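Local coordinates for protein FeeM (Uncultured bacterium, PDB 2G0B) that probably makes N-acyl amino acids such as N-dodecanoyl-tyrosine, transferring a fatty acyl group from acyl carrier protein to the amino acid, at residues Phe40-Phe52 with Thr63-Pro75. Residues are numbered along the deposited sequence; the frame is centred on the assembly and turned at random.
Sequences FATFLEGPSATTF and TISIINDGAQGLP
An antiparallel beta hairpin pairs Ala49-Phe52 with Ile64-Ile67 in the central sheet of this acetyltransferase-clan fold, and helix 38-44 packs over one face of it. Thr50 and Ile66 form a hydrogen-bonded pair, with Ile66 N to Thr50 O at 2.9 Å. Phe52 and Ile64 form the next such pair. Phe52 O is gripped twice: Thr63 OG1 comes in nearly along the C=O axis at 3.0 Å, while Ile64 N sits above the carbonyl plane. With its OG1 anti to the backbone N (chi1 171°), Thr63 reaches this carbonyl. On the helix-facing side, Thr51 OG1 and Ser65 OG share a hydrogen bond of 3.0 Å beside the Leu44 methyls. Phe43 CB rests on Ile67 CD1. Pro75 CD lies over one face of the Phe43 ring, 3.9 Å from its centroid, as a CH-pi contact. Gln72 O meets the ring edge. On the opposite side of the sheet, Phe52 CE2 touches Ile66 CG2 at 3.6 Å. There helix 121-133 covers Phe52 and Ile64, and Ile64 touches the bound N-dodecanoyl-L-tyrosine. Strand 94-102 continues the sheet beyond strand 59-68, and strand 7-11 flanks strand 49-56.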
ATOM      1  N   PHE A  40      12.288  -5.179   1.078  1.00 40.51           N
ATOM      2  CA  PHE A  40      10.916  -5.126   0.586  1.00 40.44           C
ATOM      3  C   PHE A  40      10.627  -6.282  -0.358  1.00 40.45           C
ATOM      4  O   PHE A  40       9.558  -6.881  -0.298  1.00 40.48           O
ATOM      5  CB  PHE A  40      10.649  -3.802  -0.120  1.00 40.45           C
ATOM      6  CG  PHE A  40      10.218  -2.698   0.798  1.00 40.39           C
ATOM      7  CD1 PHE A  40      10.981  -1.543   0.916  1.00 40.16           C
ATOM      8  CD2 PHE A  40       9.031  -2.795   1.521  1.00 40.42           C
ATOM      9  CE1 PHE A  40      10.574  -0.507   1.749  1.00 40.23           C
ATOM     10  CE2 PHE A  40       8.627  -1.765   2.363  1.00 40.23           C
ATOM     11  CZ  PHE A  40       9.399  -0.620   2.476  1.00 40.25           C
ATOM     12  N   ALA A  41      11.592  -6.595  -1.221  1.00 40.37           N
ATOM     13  CA  ALA A  41      11.477  -7.721  -2.135  1.00 40.30           C
ATOM     14  C   ALA A  41      11.412  -9.048  -1.370  1.00 40.34           C
ATOM     15  O   ALA A  41      10.656  -9.940  -1.739  1.00 40.26           O
ATOM     16  CB  ALA A  41      12.635  -7.721  -3.120  1.00 40.35           C
ATOM     17  N   THR A  42      12.197  -9.149  -0.288  1.00 40.48           N
ATOM     18  CA  THR A  42      12.209 -10.331   0.588  1.00 40.50           C
ATOM     19  C   THR A  42      10.834 -10.614   1.161  1.00 40.52           C
ATOM     20  O   THR A  42      10.317 -11.736   1.038  1.00 40.66           O
ATOM     21  CB  THR A  42      13.210 -10.148   1.738  1.00 40.40           C
ATOM     22  OG1 THR A  42      14.524  -9.983   1.204  1.00 40.57           O
ATOM     23  CG2 THR A  42      13.323 -11.432   2.559  1.00 40.45           C
ATOM     24  N   PHE A  43      10.242  -9.587   1.773  1.00 40.38           N
ATOM     25  CA  PHE A  43       8.921  -9.688   2.361  1.00 40.21           C
ATOM     26  C   PHE A  43       7.922 -10.187   1.339  1.00 40.22           C
ATOM     27  O   PHE A  43       7.134 -11.083   1.636  1.00 40.29           O
ATOM     28  CB  PHE A  43       8.477  -8.338   2.882  1.00 40.12           C
ATOM     29  CG  PHE A  43       8.764  -8.118   4.332  1.00 40.21           C
ATOM     30  CD1 PHE A  43       9.733  -7.200   4.730  1.00 40.24           C
ATOM     31  CD2 PHE A  43       8.035  -8.788   5.316  1.00 40.50           C
ATOM     32  CE1 PHE A  43       9.989  -6.968   6.087  1.00 40.27           C
ATOM     33  CE2 PHE A  43       8.291  -8.563   6.686  1.00 40.20           C
ATOM     34  CZ  PHE A  43       9.264  -7.654   7.064  1.00 40.10           C
ATOM     35  N   LEU A  44       8.021  -9.655   0.114  1.00 40.27           N
ATOM     36  CA  LEU A  44       7.045  -9.921  -0.962  1.00 40.26           C
ATOM     37  C   LEU A  44       7.050 -11.350  -1.509  1.00 40.23           C
ATOM     38  O   LEU A  44       6.013 -11.858  -1.901  1.00 40.25           O
ATOM     39  CB  LEU A  44       7.179  -8.901  -2.103  1.00 40.26           C
ATOM     40  CG  LEU A  44       6.726  -7.462  -1.802  1.00 40.03           C
ATOM     41  CD1 LEU A  44       6.397  -6.701  -3.068  1.00 39.78           C
ATOM     42  CD2 LEU A  44       5.559  -7.444  -0.841  1.00 39.93           C
ATOM     43  N   GLU A  45       8.210 -12.000  -1.509  1.00 40.29           N
ATOM     44  CA  GLU A  45       8.279 -13.409  -1.905  1.00 40.31           C
ATOM     45  C   GLU A  45       8.077 -14.339  -0.703  1.00 40.31           C
ATOM     46  O   GLU A  45       8.220 -15.562  -0.820  1.00 40.30           O
ATOM     47  CB  GLU A  45       9.586 -13.727  -2.643  1.00 40.33           C
ATOM     48  CG  GLU A  45      10.831 -13.114  -2.023  1.00 40.58           C
ATOM     49  CD  GLU A  45      12.114 -13.653  -2.630  1.00 40.91           C
ATOM     50  OE1 GLU A  45      12.840 -14.384  -1.923  1.00 40.89           O
ATOM     51  OE2 GLU A  45      12.403 -13.341  -3.810  1.00 41.03           O
ATOM     52  N   GLY A  46       7.738 -13.748   0.446  1.00 40.28           N
ATOM     53  CA  GLY A  46       7.403 -14.498   1.644  1.00 40.29           C
ATOM     54  C   GLY A  46       5.954 -14.965   1.646  1.00 40.33           C
ATOM     55  O   GLY A  46       5.150 -14.509   0.815  1.00 40.41           O
ATOM     56  N   PRO A  47       5.615 -15.860   2.583  1.00 40.34           N
ATOM     57  CA  PRO A  47       4.280 -16.478   2.643  1.00 40.38           C
ATOM     58  C   PRO A  47       3.162 -15.480   2.923  1.00 40.47           C
ATOM     59  O   PRO A  47       2.109 -15.545   2.290  1.00 40.63           O
ATOM     60  CB  PRO A  47       4.401 -17.450   3.819  1.00 40.33           C
ATOM     61  CG  PRO A  47       5.859 -17.647   4.001  1.00 40.36           C
ATOM     62  CD  PRO A  47       6.490 -16.343   3.668  1.00 40.35           C
ATOM     63  N   SER A  48       3.416 -14.534   3.817  1.00 40.47           N
ATOM     64  CA  SER A  48       2.381 -13.636   4.307  1.00 40.52           C
ATOM     65  C   SER A  48       2.145 -12.393   3.432  1.00 40.51           C
ATOM     66  O   SER A  48       1.467 -11.457   3.857  1.00 40.55           O
ATOM     67  CB  SER A  48       2.723 -13.203   5.722  1.00 40.62           C
ATOM     68  OG  SER A  48       3.950 -12.490   5.730  1.00 40.95           O
ATOM     69  N   ALA A  49       2.689 -12.386   2.219  1.00 40.42           N
ATOM     70  CA  ALA A  49       2.542 -11.233   1.336  1.00 40.29           C
ATOM     71  C   ALA A  49       1.668 -11.533   0.111  1.00 40.32           C
ATOM     72  O   ALA A  49       1.493 -12.691  -0.267  1.00 40.47           O
ATOM     73  CB  ALA A  49       3.893 -10.711   0.920  1.00 40.16           C
ATOM     74  N   THR A  50       1.107 -10.478  -0.482  1.00 40.23           N
ATOM     75  CA  THR A  50       0.251 -10.591  -1.661  1.00 40.21           C
ATOM     76  C   THR A  50       0.412  -9.349  -2.520  1.00 40.10           C
ATOM     77  O   THR A  50       0.267  -8.250  -2.032  1.00 40.15           O
ATOM     78  CB  THR A  50      -1.234 -10.754  -1.234  1.00 40.23           C
ATOM     79  OG1 THR A  50      -1.417 -12.025  -0.604  1.00 40.44           O
ATOM     80  CG2 THR A  50      -2.144 -10.845  -2.448  1.00 40.18           C
ATOM     81  N   THR A  51       0.719  -9.532  -3.801  1.00 40.06           N
ATOM     82  CA  THR A  51       0.903  -8.405  -4.715  1.00 40.00           C
ATOM     83  C   THR A  51      -0.264  -8.271  -5.701  1.00 40.07           C
ATOM     84  O   THR A  51      -0.677  -9.245  -6.335  1.00 40.10           O
ATOM     85  CB  THR A  51       2.237  -8.539  -5.488  1.00 40.00           C
ATOM     86  OG1 THR A  51       3.333  -8.593  -4.570  1.00 40.04           O
ATOM     87  CG2 THR A  51       2.518  -7.281  -6.307  1.00 39.93           C
ATOM     88  N   PHE A  52      -0.793  -7.060  -5.815  1.00 40.05           N
ATOM     89  CA  PHE A  52      -1.825  -6.751  -6.789  1.00 40.09           C
ATOM     90  C   PHE A  52      -1.211  -5.937  -7.924  1.00 40.15           C
ATOM     91  O   PHE A  52      -0.150  -5.328  -7.755  1.00 40.32           O
ATOM     92  CB  PHE A  52      -2.964  -5.968  -6.140  1.00 40.03           C
ATOM     93  CG  PHE A  52      -3.608  -6.677  -4.997  1.00 40.03           C
ATOM     94  CD1 PHE A  52      -4.524  -7.695  -5.218  1.00 40.40           C
ATOM     95  CD2 PHE A  52      -3.303  -6.332  -3.695  1.00 40.10           C
ATOM     96  CE1 PHE A  52      -5.124  -8.359  -4.151  1.00 40.41           C
ATOM     97  CE2 PHE A  52      -3.895  -6.991  -2.627  1.00 40.32           C
ATOM     98  CZ  PHE A  52      -4.806  -8.008  -2.856  1.00 40.30           C
ATOM     99  N   THR A  63       1.005  -1.038  -9.203  1.00 40.08           N
ATOM    100  CA  THR A  63       1.057  -2.182  -8.305  1.00 40.00           C
ATOM    101  C   THR A  63       0.906  -1.775  -6.852  1.00 39.98           C
ATOM    102  O   THR A  63       1.218  -0.648  -6.479  1.00 40.05           O
ATOM    103  CB  THR A  63       2.363  -2.977  -8.517  1.00 40.00           C
ATOM    104  OG1 THR A  63       2.491  -3.960  -7.492  1.00 40.66           O
ATOM    105  CG2 THR A  63       3.591  -2.099  -8.313  1.00 39.81           C
ATOM    106  N   ILE A  64       0.383  -2.693  -6.047  1.00 40.00           N
ATOM    107  CA  ILE A  64       0.282  -2.513  -4.596  1.00 40.00           C
ATOM    108  C   ILE A  64       0.357  -3.874  -3.920  1.00 39.97           C
ATOM    109  O   ILE A  64      -0.155  -4.857  -4.439  1.00 40.03           O
ATOM    110  CB  ILE A  64      -1.038  -1.731  -4.198  1.00 39.93           C
ATOM    111  CG1 ILE A  64      -0.925  -1.149  -2.790  1.00 39.83           C
ATOM    112  CG2 ILE A  64      -2.283  -2.611  -4.322  1.00 40.03           C
ATOM    113  CD1 ILE A  64      -1.860   0.015  -2.529  1.00 39.64           C
ATOM    114  N   SER A  65       1.048  -3.945  -2.796  1.00 40.06           N
ATOM    115  CA  SER A  65       1.122  -5.191  -2.046  1.00 40.16           C
ATOM    116  C   SER A  65       0.626  -5.036  -0.613  1.00 40.16           C
ATOM    117  O   SER A  65       0.462  -3.929  -0.114  1.00 40.19           O
ATOM    118  CB  SER A  65       2.544  -5.757  -2.056  1.00 40.20           C
ATOM    119  OG  SER A  65       3.056  -5.864  -3.368  1.00 40.35           O
ATOM    120  N   ILE A  66       0.378  -6.163   0.032  1.00 40.24           N
ATOM    121  CA  ILE A  66      -0.036  -6.183   1.424  1.00 40.39           C
ATOM    122  C   ILE A  66       0.705  -7.307   2.157  1.00 40.41           C
ATOM    123  O   ILE A  66       0.769  -8.430   1.664  1.00 40.51           O
ATOM    124  CB  ILE A  66      -1.589  -6.335   1.535  1.00 40.43           C
ATOM    125  CG1 ILE A  66      -2.003  -6.740   2.947  1.00 40.73           C
ATOM    126  CG2 ILE A  66      -2.130  -7.326   0.517  1.00 40.31           C
ATOM    127  CD1 ILE A  66      -3.330  -6.148   3.371  1.00 41.17           C
ATOM    128  N   ILE A  67       1.318  -6.980   3.296  1.00 40.31           N
ATOM    129  CA  ILE A  67       2.052  -7.968   4.087  1.00 40.32           C
ATOM    130  C   ILE A  67       1.340  -8.252   5.401  1.00 40.37           C
ATOM    131  O   ILE A  67       1.083  -7.343   6.181  1.00 40.52           O
ATOM    132  CB  ILE A  67       3.481  -7.485   4.357  1.00 40.37           C
ATOM    133  CG1 ILE A  67       4.114  -6.958   3.068  1.00 40.48           C
ATOM    134  CG2 ILE A  67       4.330  -8.613   4.985  1.00 40.07           C
ATOM    135  CD1 ILE A  67       5.458  -6.319   3.269  1.00 40.51           C
ATOM    136  N   ASN A  68       1.025  -9.516   5.643  1.00 40.34           N
ATOM    137  CA  ASN A  68       0.339  -9.905   6.864  1.00 40.33           C
ATOM    138  C   ASN A  68       1.294 -10.091   8.028  1.00 40.40           C
ATOM    139  O   ASN A  68       2.397 -10.616   7.858  1.00 40.42           O
ATOM    140  CB  ASN A  68      -0.476 -11.172   6.638  1.00 40.28           C
ATOM    141  CG  ASN A  68      -1.879 -10.876   6.202  1.00 40.37           C
ATOM    142  OD1 ASN A  68      -2.314 -11.304   5.133  1.00 40.63           O
ATOM    143  ND2 ASN A  68      -2.601 -10.120   7.016  1.00 40.46           N
ATOM    144  N   ASP A  69       0.872  -9.642   9.209  1.00 40.43           N
ATOM    145  CA  ASP A  69       1.678  -9.773  10.415  1.00 40.53           C
ATOM    146  C   ASP A  69       1.945 -11.245  10.747  1.00 40.55           C
ATOM    147  O   ASP A  69       1.058 -11.966  11.198  1.00 40.64           O
ATOM    148  CB  ASP A  69       1.001  -9.072  11.593  1.00 40.52           C
ATOM    149  CG  ASP A  69       1.976  -8.701  12.699  1.00 40.71           C
ATOM    150  OD1 ASP A  69       3.202  -8.956  12.555  1.00 40.60           O
ATOM    151  OD2 ASP A  69       1.607  -8.145  13.759  1.00 40.89           O
ATOM    152  N   GLY A  70       3.167 -11.684  10.473  1.00 40.58           N
ATOM    153  CA  GLY A  70       3.574 -13.047  10.752  1.00 40.54           C
ATOM    154  C   GLY A  70       4.774 -13.043  11.658  1.00 40.51           C
ATOM    155  O   GLY A  70       5.002 -12.071  12.384  1.00 40.51           O
ATOM    156  N   ALA A  71       5.566 -14.114  11.594  1.00 40.57           N
ATOM    157  CA  ALA A  71       6.768 -14.257  12.426  1.00 40.57           C
ATOM    158  C   ALA A  71       7.919 -13.361  11.946  1.00 40.57           C
ATOM    159  O   ALA A  71       8.913 -13.183  12.656  1.00 40.57           O
ATOM    160  CB  ALA A  71       7.211 -15.719  12.482  1.00 40.53           C
ATOM    161  N   GLN A  72       7.769 -12.798  10.744  1.00 40.54           N
ATOM    162  CA  GLN A  72       8.752 -11.863  10.192  1.00 40.49           C
ATOM    163  C   GLN A  72       8.385 -10.392  10.429  1.00 40.43           C
ATOM    164  O   GLN A  72       9.112  -9.492  10.008  1.00 40.42           O
ATOM    165  CB  GLN A  72       8.976 -12.125   8.693  1.00 40.48           C
ATOM    166  CG  GLN A  72       9.639 -13.473   8.370  1.00 40.65           C
ATOM    167  CD  GLN A  72      10.872 -13.766   9.236  1.00 40.83           C
ATOM    168  OE1 GLN A  72      11.671 -12.867   9.522  1.00 41.02           O
ATOM    169  NE2 GLN A  72      11.029 -15.022   9.635  1.00 40.67           N
ATOM    170  N   GLY A  73       7.257 -10.160  11.102  1.00 40.37           N
ATOM    171  CA  GLY A  73       6.820  -8.816  11.448  1.00 40.36           C
ATOM    172  C   GLY A  73       6.319  -8.018  10.260  1.00 40.43           C
ATOM    173  O   GLY A  73       5.798  -8.583   9.290  1.00 40.54           O
ATOM    174  N   LEU A  74       6.457  -6.696  10.350  1.00 40.36           N
ATOM    175  CA  LEU A  74       6.107  -5.787   9.258  1.00 40.30           C
ATOM    176  C   LEU A  74       7.306  -4.864   8.982  1.00 40.40           C
ATOM    177  O   LEU A  74       8.108  -4.620   9.889  1.00 40.52           O
ATOM    178  CB  LEU A  74       4.874  -4.962   9.640  1.00 40.25           C
ATOM    179  CG  LEU A  74       3.576  -5.723   9.966  1.00 40.23           C
ATOM    180  CD1 LEU A  74       2.487  -4.771  10.383  1.00 40.12           C
ATOM    181  CD2 LEU A  74       3.112  -6.562   8.799  1.00 40.21           C
ATOM    182  N   PRO A  75       7.471  -4.386   7.735  1.00 40.37           N
ATOM    183  CA  PRO A  75       8.544  -3.420   7.417  1.00 40.32           C
ATOM    184  C   PRO A  75       8.500  -2.183   8.302  1.00 40.39           C
ATOM    185  O   PRO A  75       9.551  -1.611   8.577  1.00 40.53           O
ATOM    186  CB  PRO A  75       8.254  -3.039   5.978  1.00 40.23           C
ATOM    187  CG  PRO A  75       7.584  -4.199   5.429  1.00 40.36           C
ATOM    188  CD  PRO A  75       6.734  -4.788   6.528  1.00 40.36           C
TER